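Local coordinates for DUF4785 domain-containing protein (Legionella pneumophila subsp. pneumophila, PDB 4KH9) that is of unknown function but is a three-domain protein that binds calcium and is probably exported, at residues Y47-R52 with V62-L67; V73-L78 with Y151-L156. One frame throughout, in Å; residues are numbered along the deposited sequence.

Contact 1 (Y47-R52 with V62-L67); sequences YGYKER and VIISTL
The phenol oxygen of Tyr49 takes a hydrogen bond from the backbone N of Ser65, 3.2 Å from N to OH and fairly straight at 161°. The same hydroxyl donates to a water 2.7 Å from OH, so its proton is directed away from Ser65 N. That water in turn donates to Glu51 OE2 and to Ile63 O, the latter O-to-O distance being 2.6 Å, and so ties two side chains of strand 48-52 to the backbone of strand 62-65. The other carboxylate oxygen of Glu51, OE1, forms a salt bridge with Arg254, which probably steadies the anionic group. The two strands do not pair as neighbours: their axes stay 9.4 Å apart and run nearly antiparallel (163°), as edge strands of the two facing sheets of a beta sandwich. Tyr49 spans the gap because its CG sits between the backbone N and carbonyl carbon (chi1 68°), which sends the ring toward strand 62-65. Van der Waals contacts flank the polar chain. Ser65 O lies in the ring plane at the edge, 3.6 Å from Tyr49 CE1, and Val62 CG1 and Glu51 OE2, approaching from opposite directions, come within 3.9 Å.

Contact 2 (V73-L78 with Y151-L156); sequences VRITPL and YMISVL
Tyr151, Met152 and Ser154 supply most of what strand 151-156 presents to segment 73-78. The ring of Tyr151 lies obliquely against the end of the neighbouring strand, its CD2 3.7 Å from Pro77 CA, and Ile75 CG2 lies a little farther along the same buried face. There Ile75 and Ile153 run side by side, with Ile153 CD1 only 3.5 Å from Ile75 CG1. Met152, a selenomethionine, points to the other face, where its CB lies 3.7 Å from Thr76 OG1 and also meets Leu78 CD2. Its backbone pairs with Thr76 through two bonds, and Met152 O accepts a further one from a water at 2.9 Å. Ser154 is the hydrogen-bonded partner of Arg74: each backbone N reaches the other's O at 2.9 Å. With CG opposite its own N (chi1 -176°) and a bend at chi3, one conformer of Arg74 folds its guanidinium over Ser154, whose CB lies 3.7 Å above the guanidinium plane, off toward its rim. The pairing is that of adjacent antiparallel strands in one of the two four-stranded sheets of the N-terminal domain. Four backbone bonds hold the register, while one face seals an apolar interior with Ile, Val and Tyr; the other, with Arg74, Thr76, Met152 and Ser154, is partly exposed and mixed in character, Arg74 and Met152 each having two conformers.

In the fold
Contacts 1 and 2, their centres 9 Å apart, meet in one sheet: strand 48-54 of contact 1 borders strand 150-156 of contact 2, which in turn borders strand 72-77. Probable backbone hydrogen bonds join them, Glu51 O to Ile153 N and Tyr49 O to Val155 N, both 2.8 Å. Contact 2 thus works within the sheet, whereas contact 1 crosses from its edge to the opposing sheet, whose strand 135-140 offers Leu138 to both Ile75 and Ile153. A bound calcium ion lies about 9 Å from the Glu51 side chain, and the side chains of Asp196 and Asp198, calcium ligands seen for this protein, are about 10 Å from it. Contact 2 lies away from the known calcium-binding residues.

Contact 1 (Y47-R52 with V62-L67)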
ATOM      1  N   TYR A  47       9.047  12.043   5.928  1.00 22.23           N
ATOM      2  CA  TYR A  47       9.908  13.014   6.588  1.00 22.10           C
ATOM      3  C   TYR A  47      10.633  12.327   7.748  1.00 25.57           C
ATOM      4  O   TYR A  47      10.917  12.936   8.766  1.00 25.82           O
ATOM      5  CB  TYR A  47       9.059  14.222   7.089  1.00 22.66           C
ATOM      6  CG  TYR A  47       8.437  15.042   5.972  1.00 25.48           C
ATOM      7  CD1 TYR A  47       7.301  14.595   5.297  1.00 27.91           C
ATOM      8  CD2 TYR A  47       8.950  16.289   5.631  1.00 27.19           C
ATOM      9  CE1 TYR A  47       6.741  15.336   4.252  1.00 26.61           C
ATOM     10  CE2 TYR A  47       8.405  17.033   4.588  1.00 28.11           C
ATOM     11  CZ  TYR A  47       7.288  16.563   3.918  1.00 34.37           C
ATOM     12  OH  TYR A  47       6.753  17.312   2.905  1.00 32.49           O
ATOM     13  N   GLY A  48      10.861  11.043   7.622  1.00 22.95           N
ATOM     14  CA  GLY A  48      11.535  10.297   8.671  1.00 22.24           C
ATOM     15  C   GLY A  48      11.926   8.937   8.177  1.00 25.33           C
ATOM     16  O   GLY A  48      11.979   8.698   6.957  1.00 24.10           O
ATOM     17  N   TYR A  49      12.238   8.063   9.106  1.00 23.66           N
ATOM     18  CA  TYR A  49      12.617   6.699   8.767  1.00 24.66           C
ATOM     19  C   TYR A  49      12.195   5.746   9.885  1.00 31.29           C
ATOM     20  O   TYR A  49      11.880   6.172  11.007  1.00 29.83           O
ATOM     21  CB  TYR A  49      14.132   6.571   8.470  1.00 26.53           C
ATOM     22  CG  TYR A  49      15.034   6.775   9.681  1.00 29.07           C
ATOM     23  CD1 TYR A  49      15.479   8.049  10.041  1.00 29.68           C
ATOM     24  CD2 TYR A  49      15.491   5.687  10.429  1.00 30.24           C
ATOM     25  CE1 TYR A  49      16.347   8.236  11.118  1.00 28.24           C
ATOM     26  CE2 TYR A  49      16.323   5.867  11.532  1.00 30.49           C
ATOM     27  CZ  TYR A  49      16.757   7.146  11.865  1.00 31.27           C
ATOM     28  OH  TYR A  49      17.631   7.324  12.909  1.00 30.68           O
ATOM     29  N   LYS A  50      12.214   4.438   9.564  1.00 29.57           N
ATOM     30  CA  LYS A  50      11.886   3.370  10.505  1.00 31.43           C
ATOM     31  C   LYS A  50      12.874   2.283  10.331  1.00 34.94           C
ATOM     32  O   LYS A  50      13.254   2.012   9.191  1.00 35.09           O
ATOM     33  CB  LYS A  50      10.448   2.809  10.312  1.00 35.74           C
ATOM     34  CG  LYS A  50       9.319   3.755  10.675  1.00 54.42           C
ATOM     35  CD  LYS A  50       7.958   3.099  10.491  1.00 68.58           C
ATOM     36  CE  LYS A  50       6.843   4.024  10.909  1.00 83.10           C
ATOM     37  NZ  LYS A  50       5.516   3.512  10.478  1.00 98.12           N
ATOM     38  N   GLU A  51      13.333   1.670  11.433  1.00 30.40           N
ATOM     39  CA  GLU A  51      14.228   0.523  11.331  1.00 30.47           C
ATOM     40  C   GLU A  51      14.043  -0.435  12.488  1.00 35.26           C
ATOM     41  O   GLU A  51      13.644  -0.038  13.584  1.00 33.15           O
ATOM     42  CB  GLU A  51      15.706   0.921  11.244  1.00 32.74           C
ATOM     43  CG  GLU A  51      16.280   1.632  12.474  1.00 37.01           C
ATOM     44  CD  GLU A  51      17.753   1.967  12.344  1.00 50.11           C
ATOM     45  OE1 GLU A  51      18.432   1.366  11.481  1.00 47.76           O
ATOM     46  OE2 GLU A  51      18.239   2.800  13.138  1.00 51.48           O
ATOM     47  N   ARG A  52      14.379  -1.703  12.229  1.00 32.17           N
ATOM     48  CA  ARG A  52      14.386  -2.762  13.217  1.00 33.13           C
ATOM     49  C   ARG A  52      15.766  -2.826  13.759  1.00 35.66           C
ATOM     50  O   ARG A  52      16.717  -2.796  12.996  1.00 36.35           O
ATOM     51  CB  ARG A  52      13.957  -4.109  12.590  1.00 38.35           C
ATOM     52  CG  ARG A  52      12.543  -4.090  12.047  1.00 54.04           C
ATOM     53  CD  ARG A  52      12.032  -5.473  11.746  1.00 74.93           C
ATOM     54  NE  ARG A  52      10.570  -5.478  11.714  1.00 94.54           N
ATOM     55  CZ  ARG A  52       9.824  -6.575  11.639  1.00114.03           C
ATOM     56  NH1 ARG A  52      10.395  -7.773  11.580  1.00105.52           N
ATOM     57  NH2 ARG A  52       8.500  -6.484  11.624  1.00100.58           N
ATOM     58  N   VAL A  62      22.787   2.887  19.084  1.00 33.49           N
ATOM     59  CA  VAL A  62      22.139   3.041  17.781  1.00 34.41           C
ATOM     60  C   VAL A  62      22.090   4.529  17.412  1.00 36.61           C
ATOM     61  O   VAL A  62      21.673   5.352  18.228  1.00 32.84           O
ATOM     62  CB  VAL A  62      20.713   2.389  17.857  1.00 39.16           C
ATOM     63  CG1 VAL A  62      19.803   2.854  16.730  1.00 39.29           C
ATOM     64  CG2 VAL A  62      20.834   0.859  17.853  1.00 39.73           C
ATOM     65  N   ILE A  63      22.446   4.859  16.163  1.00 33.98           N
ATOM     66  CA  ILE A  63      22.420   6.234  15.696  1.00 34.03           C
ATOM     67  C   ILE A  63      20.999   6.657  15.380  1.00 37.32           C
ATOM     68  O   ILE A  63      20.328   6.011  14.576  1.00 37.00           O
ATOM     69  CB  ILE A  63      23.352   6.439  14.466  1.00 37.50           C
ATOM     70  CG1 ILE A  63      24.845   6.269  14.879  1.00 37.99           C
ATOM     71  CG2 ILE A  63      23.088   7.819  13.765  1.00 35.54           C
ATOM     72  CD1 ILE A  63      25.793   5.934  13.749  1.00 45.64           C
ATOM     73  N   ILE A  64      20.559   7.768  16.008  1.00 31.80           N
ATOM     74  CA  ILE A  64      19.303   8.441  15.716  1.00 31.33           C
ATOM     75  C   ILE A  64      19.731   9.726  15.004  1.00 37.03           C
ATOM     76  O   ILE A  64      20.349  10.575  15.643  1.00 35.95           O
ATOM     77  CB  ILE A  64      18.415   8.672  16.970  1.00 34.55           C
ATOM     78  CG1 ILE A  64      17.999   7.328  17.619  1.00 34.94           C
ATOM     79  CG2 ILE A  64      17.191   9.550  16.615  1.00 33.95           C
ATOM     80  CD1 ILE A  64      17.245   7.475  18.938  1.00 44.44           C
ATOM     81  N   SER A  65      19.481   9.833  13.685  1.00 32.70           N
ATOM     82  CA  SER A  65      19.923  10.984  12.902  1.00 32.98           C
ATOM     83  C   SER A  65      18.751  11.910  12.589  1.00 35.13           C
ATOM     84  O   SER A  65      17.706  11.470  12.118  1.00 34.44           O
ATOM     85  CB  SER A  65      20.600  10.518  11.609  1.00 38.74           C
ATOM     86  OG  SER A  65      19.696   9.786  10.800  1.00 42.95           O
ATOM     87  N   THR A  66      18.905  13.181  12.946  1.00 30.89           N
ATOM     88  CA  THR A  66      17.890  14.183  12.729  1.00 28.82           C
ATOM     89  C   THR A  66      18.519  15.344  11.972  1.00 30.23           C
ATOM     90  O   THR A  66      19.712  15.586  12.104  1.00 30.77           O
ATOM     91  CB  THR A  66      17.234  14.614  14.075  1.00 29.07           C
ATOM     92  OG1 THR A  66      18.171  15.361  14.833  1.00 29.91           O
ATOM     93  CG2 THR A  66      16.685  13.422  14.895  1.00 20.43           C
ATOM     94  N   LEU A  67      17.709  16.072  11.204  1.00 26.58           N
ATOM     95  CA  LEU A  67      18.148  17.215  10.407  1.00 27.58           C
ATOM     96  C   LEU A  67      17.526  18.530  10.909  1.00 33.12           C
ATOM     97  O   LEU A  67      17.937  19.629  10.481  1.00 34.39           O
ATOM     98  CB  LEU A  67      17.781  16.992   8.927  1.00 27.02           C
ATOM     99  CG  LEU A  67      18.407  15.750   8.267  1.00 30.79           C
ATOM    100  CD1 LEU A  67      17.859  15.550   6.862  1.00 28.61           C
ATOM    101  CD2 LEU A  67      19.964  15.828   8.288  1.00 35.88           C
TER
HETATM  102  O   HOH W   1      17.844   5.111  14.473  1.00 35.17           O

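Contact 2 (V73-L78 with Y151-L156)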
ATOM      1  N   VAL A  73      10.596  10.527  18.295  1.00 26.36           N
ATOM      2  CA  VAL A  73      11.196   9.186  18.319  1.00 25.95           C
ATOM      3  C   VAL A  73      10.270   8.202  19.060  1.00 30.03           C
ATOM      4  O   VAL A  73       9.770   8.510  20.142  1.00 29.36           O
ATOM      5  CB  VAL A  73      12.614   9.224  18.946  1.00 30.59           C
ATOM      6  CG1 VAL A  73      13.266   7.834  18.980  1.00 30.11           C
ATOM      7  CG2 VAL A  73      13.516  10.217  18.195  1.00 30.52           C
ATOM      8  N   ARG A  74      10.061   7.015  18.444  1.00 27.51           N
ATOM      9  CA  ARG A  74       9.246   5.951  19.021  0.50 27.69           C
ATOM     10  C   ARG A  74      10.028   4.634  19.030  1.00 33.34           C
ATOM     11  O   ARG A  74      10.571   4.225  18.008  1.00 32.81           O
ATOM     12  CB  ARG A  74       7.918   5.802  18.256  0.50 26.92           C
ATOM     13  CG  ARG A  74       6.964   4.760  18.865  0.50 28.50           C
ATOM     14  CD  ARG A  74       5.588   4.747  18.244  0.50 45.56           C
ATOM     15  NE  ARG A  74       5.591   4.465  16.805  0.50 63.88           N
ATOM     16  CZ  ARG A  74       5.358   5.372  15.858  0.50 80.99           C
ATOM     17  NH1 ARG A  74       5.137   6.640  16.181  0.50 73.30           N
ATOM     18  NH2 ARG A  74       5.362   5.019  14.578  0.50 61.34           N
ATOM     19  N   ILE A  75      10.069   3.971  20.187  1.00 31.77           N
ATOM     20  CA  ILE A  75      10.748   2.683  20.351  1.00 31.75           C
ATOM     21  C   ILE A  75       9.727   1.680  20.897  1.00 34.80           C
ATOM     22  O   ILE A  75       9.214   1.886  21.996  1.00 35.14           O
ATOM     23  CB  ILE A  75      11.968   2.844  21.288  1.00 36.14           C
ATOM     24  CG1 ILE A  75      12.934   3.936  20.779  1.00 36.08           C
ATOM     25  CG2 ILE A  75      12.670   1.484  21.573  1.00 37.17           C
ATOM     26  CD1 ILE A  75      13.363   4.911  21.924  1.00 47.63           C
ATOM     27  N   THR A  76       9.407   0.630  20.123  1.00 30.74           N
ATOM     28  CA  THR A  76       8.437  -0.402  20.528  1.00 30.74           C
ATOM     29  C   THR A  76       9.100  -1.778  20.436  1.00 32.94           C
ATOM     30  O   THR A  76       9.829  -2.038  19.478  1.00 31.74           O
ATOM     31  CB  THR A  76       7.130  -0.350  19.695  1.00 39.97           C
ATOM     32  OG1 THR A  76       7.413  -0.687  18.345  1.00 47.92           O
ATOM     33  CG2 THR A  76       6.453   1.024  19.734  1.00 42.41           C
ATOM     34  N   PRO A  77       8.889  -2.657  21.431  1.00 31.06           N
ATOM     35  CA  PRO A  77       9.489  -4.002  21.344  1.00 31.20           C
ATOM     36  C   PRO A  77       8.749  -4.849  20.300  1.00 39.80           C
ATOM     37  O   PRO A  77       7.548  -4.675  20.108  1.00 38.69           O
ATOM     38  CB  PRO A  77       9.357  -4.558  22.765  1.00 33.07           C
ATOM     39  CG  PRO A  77       8.310  -3.742  23.433  1.00 38.32           C
ATOM     40  CD  PRO A  77       8.024  -2.511  22.625  1.00 33.03           C
ATOM     41  N   LEU A  78       9.479  -5.743  19.605  1.00 39.60           N
ATOM     42  CA  LEU A  78       8.911  -6.605  18.567  1.00 39.35           C
ATOM     43  C   LEU A  78       8.485  -7.974  19.134  1.00 46.80           C
ATOM     44  O   LEU A  78       7.960  -8.811  18.398  1.00 48.64           O
ATOM     45  CB  LEU A  78       9.889  -6.751  17.395  1.00 38.92           C
ATOM     46  CG  LEU A  78      10.132  -5.427  16.627  1.00 41.82           C
ATOM     47  CD1 LEU A  78      11.213  -5.583  15.602  1.00 41.61           C
ATOM     48  CD2 LEU A  78       8.859  -4.917  15.974  1.00 40.78           C
ATOM     49  N   TYR A 151      13.526  -4.370  18.458  1.00 28.99           N
ATOM     50  CA  TYR A 151      12.700  -3.170  18.570  1.00 27.50           C
ATOM     51  C   TYR A 151      12.545  -2.490  17.259  1.00 32.77           C
ATOM     52  O   TYR A 151      13.432  -2.582  16.423  1.00 34.89           O
ATOM     53  CB  TYR A 151      13.371  -2.150  19.555  1.00 28.49           C
ATOM     54  CG  TYR A 151      13.761  -2.776  20.873  1.00 30.62           C
ATOM     55  CD1 TYR A 151      14.904  -3.574  20.978  1.00 32.94           C
ATOM     56  CD2 TYR A 151      12.920  -2.692  21.983  1.00 30.86           C
ATOM     57  CE1 TYR A 151      15.209  -4.255  22.158  1.00 34.10           C
ATOM     58  CE2 TYR A 151      13.218  -3.369  23.169  1.00 32.01           C
ATOM     59  CZ  TYR A 151      14.363  -4.152  23.247  1.00 38.39           C
ATOM     60  OH  TYR A 151      14.660  -4.869  24.378  1.00 39.69           O
HETATM   61  N   MSE A 152      11.431  -1.793  17.097  1.00 30.77           N
HETATM   62  CA  MSE A 152      11.168  -0.933  15.957  0.70 30.93           C
HETATM   63  C   MSE A 152      11.446   0.483  16.394  1.00 33.84           C
HETATM   64  O   MSE A 152      10.870   0.941  17.384  1.00 33.84           O
HETATM   65  CB  MSE A 152       9.728  -1.083  15.426  0.70 33.83           C
HETATM   66  CG  MSE A 152       9.441  -0.201  14.193  0.70 42.16           C
HETATM   67 SE   MSE A 152      10.424  -0.722  12.598  0.52 52.78          SE
HETATM   68  CE  MSE A 152       9.347  -2.276  12.104  0.70 49.66           C
ATOM     69  N   ILE A 153      12.371   1.148  15.718  1.00 30.91           N
ATOM     70  CA  ILE A 153      12.695   2.544  15.978  1.00 30.44           C
ATOM     71  C   ILE A 153      12.054   3.338  14.875  1.00 30.29           C
ATOM     72  O   ILE A 153      12.307   3.063  13.704  1.00 28.47           O
ATOM     73  CB  ILE A 153      14.216   2.848  16.081  1.00 35.03           C
ATOM     74  CG1 ILE A 153      14.964   1.881  17.016  1.00 37.20           C
ATOM     75  CG2 ILE A 153      14.463   4.344  16.464  1.00 36.40           C
ATOM     76  CD1 ILE A 153      14.569   1.843  18.433  1.00 45.86           C
ATOM     77  N   SER A 154      11.263   4.322  15.235  1.00 27.05           N
ATOM     78  CA  SER A 154      10.633   5.209  14.275  1.00 28.75           C
ATOM     79  C   SER A 154      11.065   6.647  14.573  1.00 31.30           C
ATOM     80  O   SER A 154      10.977   7.101  15.715  1.00 31.53           O
ATOM     81  CB  SER A 154       9.121   5.060  14.321  1.00 34.15           C
ATOM     82  OG  SER A 154       8.521   5.925  13.379  1.00 48.73           O
ATOM     83  N   VAL A 155      11.609   7.322  13.573  1.00 26.77           N
ATOM     84  CA  VAL A 155      12.066   8.700  13.714  1.00 24.92           C
ATOM     85  C   VAL A 155      11.291   9.563  12.754  1.00 29.23           C
ATOM     86  O   VAL A 155      11.422   9.389  11.556  1.00 30.54           O
ATOM     87  CB  VAL A 155      13.605   8.853  13.496  1.00 26.34           C
ATOM     88  CG1 VAL A 155      14.045  10.316  13.631  1.00 24.76           C
ATOM     89  CG2 VAL A 155      14.409   7.951  14.457  1.00 25.73           C
ATOM     90  N   LEU A 156      10.501  10.498  13.281  1.00 27.28           N
ATOM     91  CA  LEU A 156       9.803  11.493  12.506  1.00 26.15           C
ATOM     92  C   LEU A 156      10.590  12.797  12.644  1.00 28.32           C
ATOM     93  O   LEU A 156      10.626  13.403  13.720  1.00 27.67           O
ATOM     94  CB  LEU A 156       8.333  11.650  12.906  1.00 26.03           C
ATOM     95  CG  LEU A 156       7.583  12.827  12.237  1.00 30.84           C
ATOM     96  CD1 LEU A 156       7.398  12.591  10.737  1.00 30.79           C
ATOM     97  CD2 LEU A 156       6.265  13.112  12.945  1.00 31.34           C
TER
HETATM   98  O   HOH W   2       8.332   2.365  16.911  1.00 40.80           O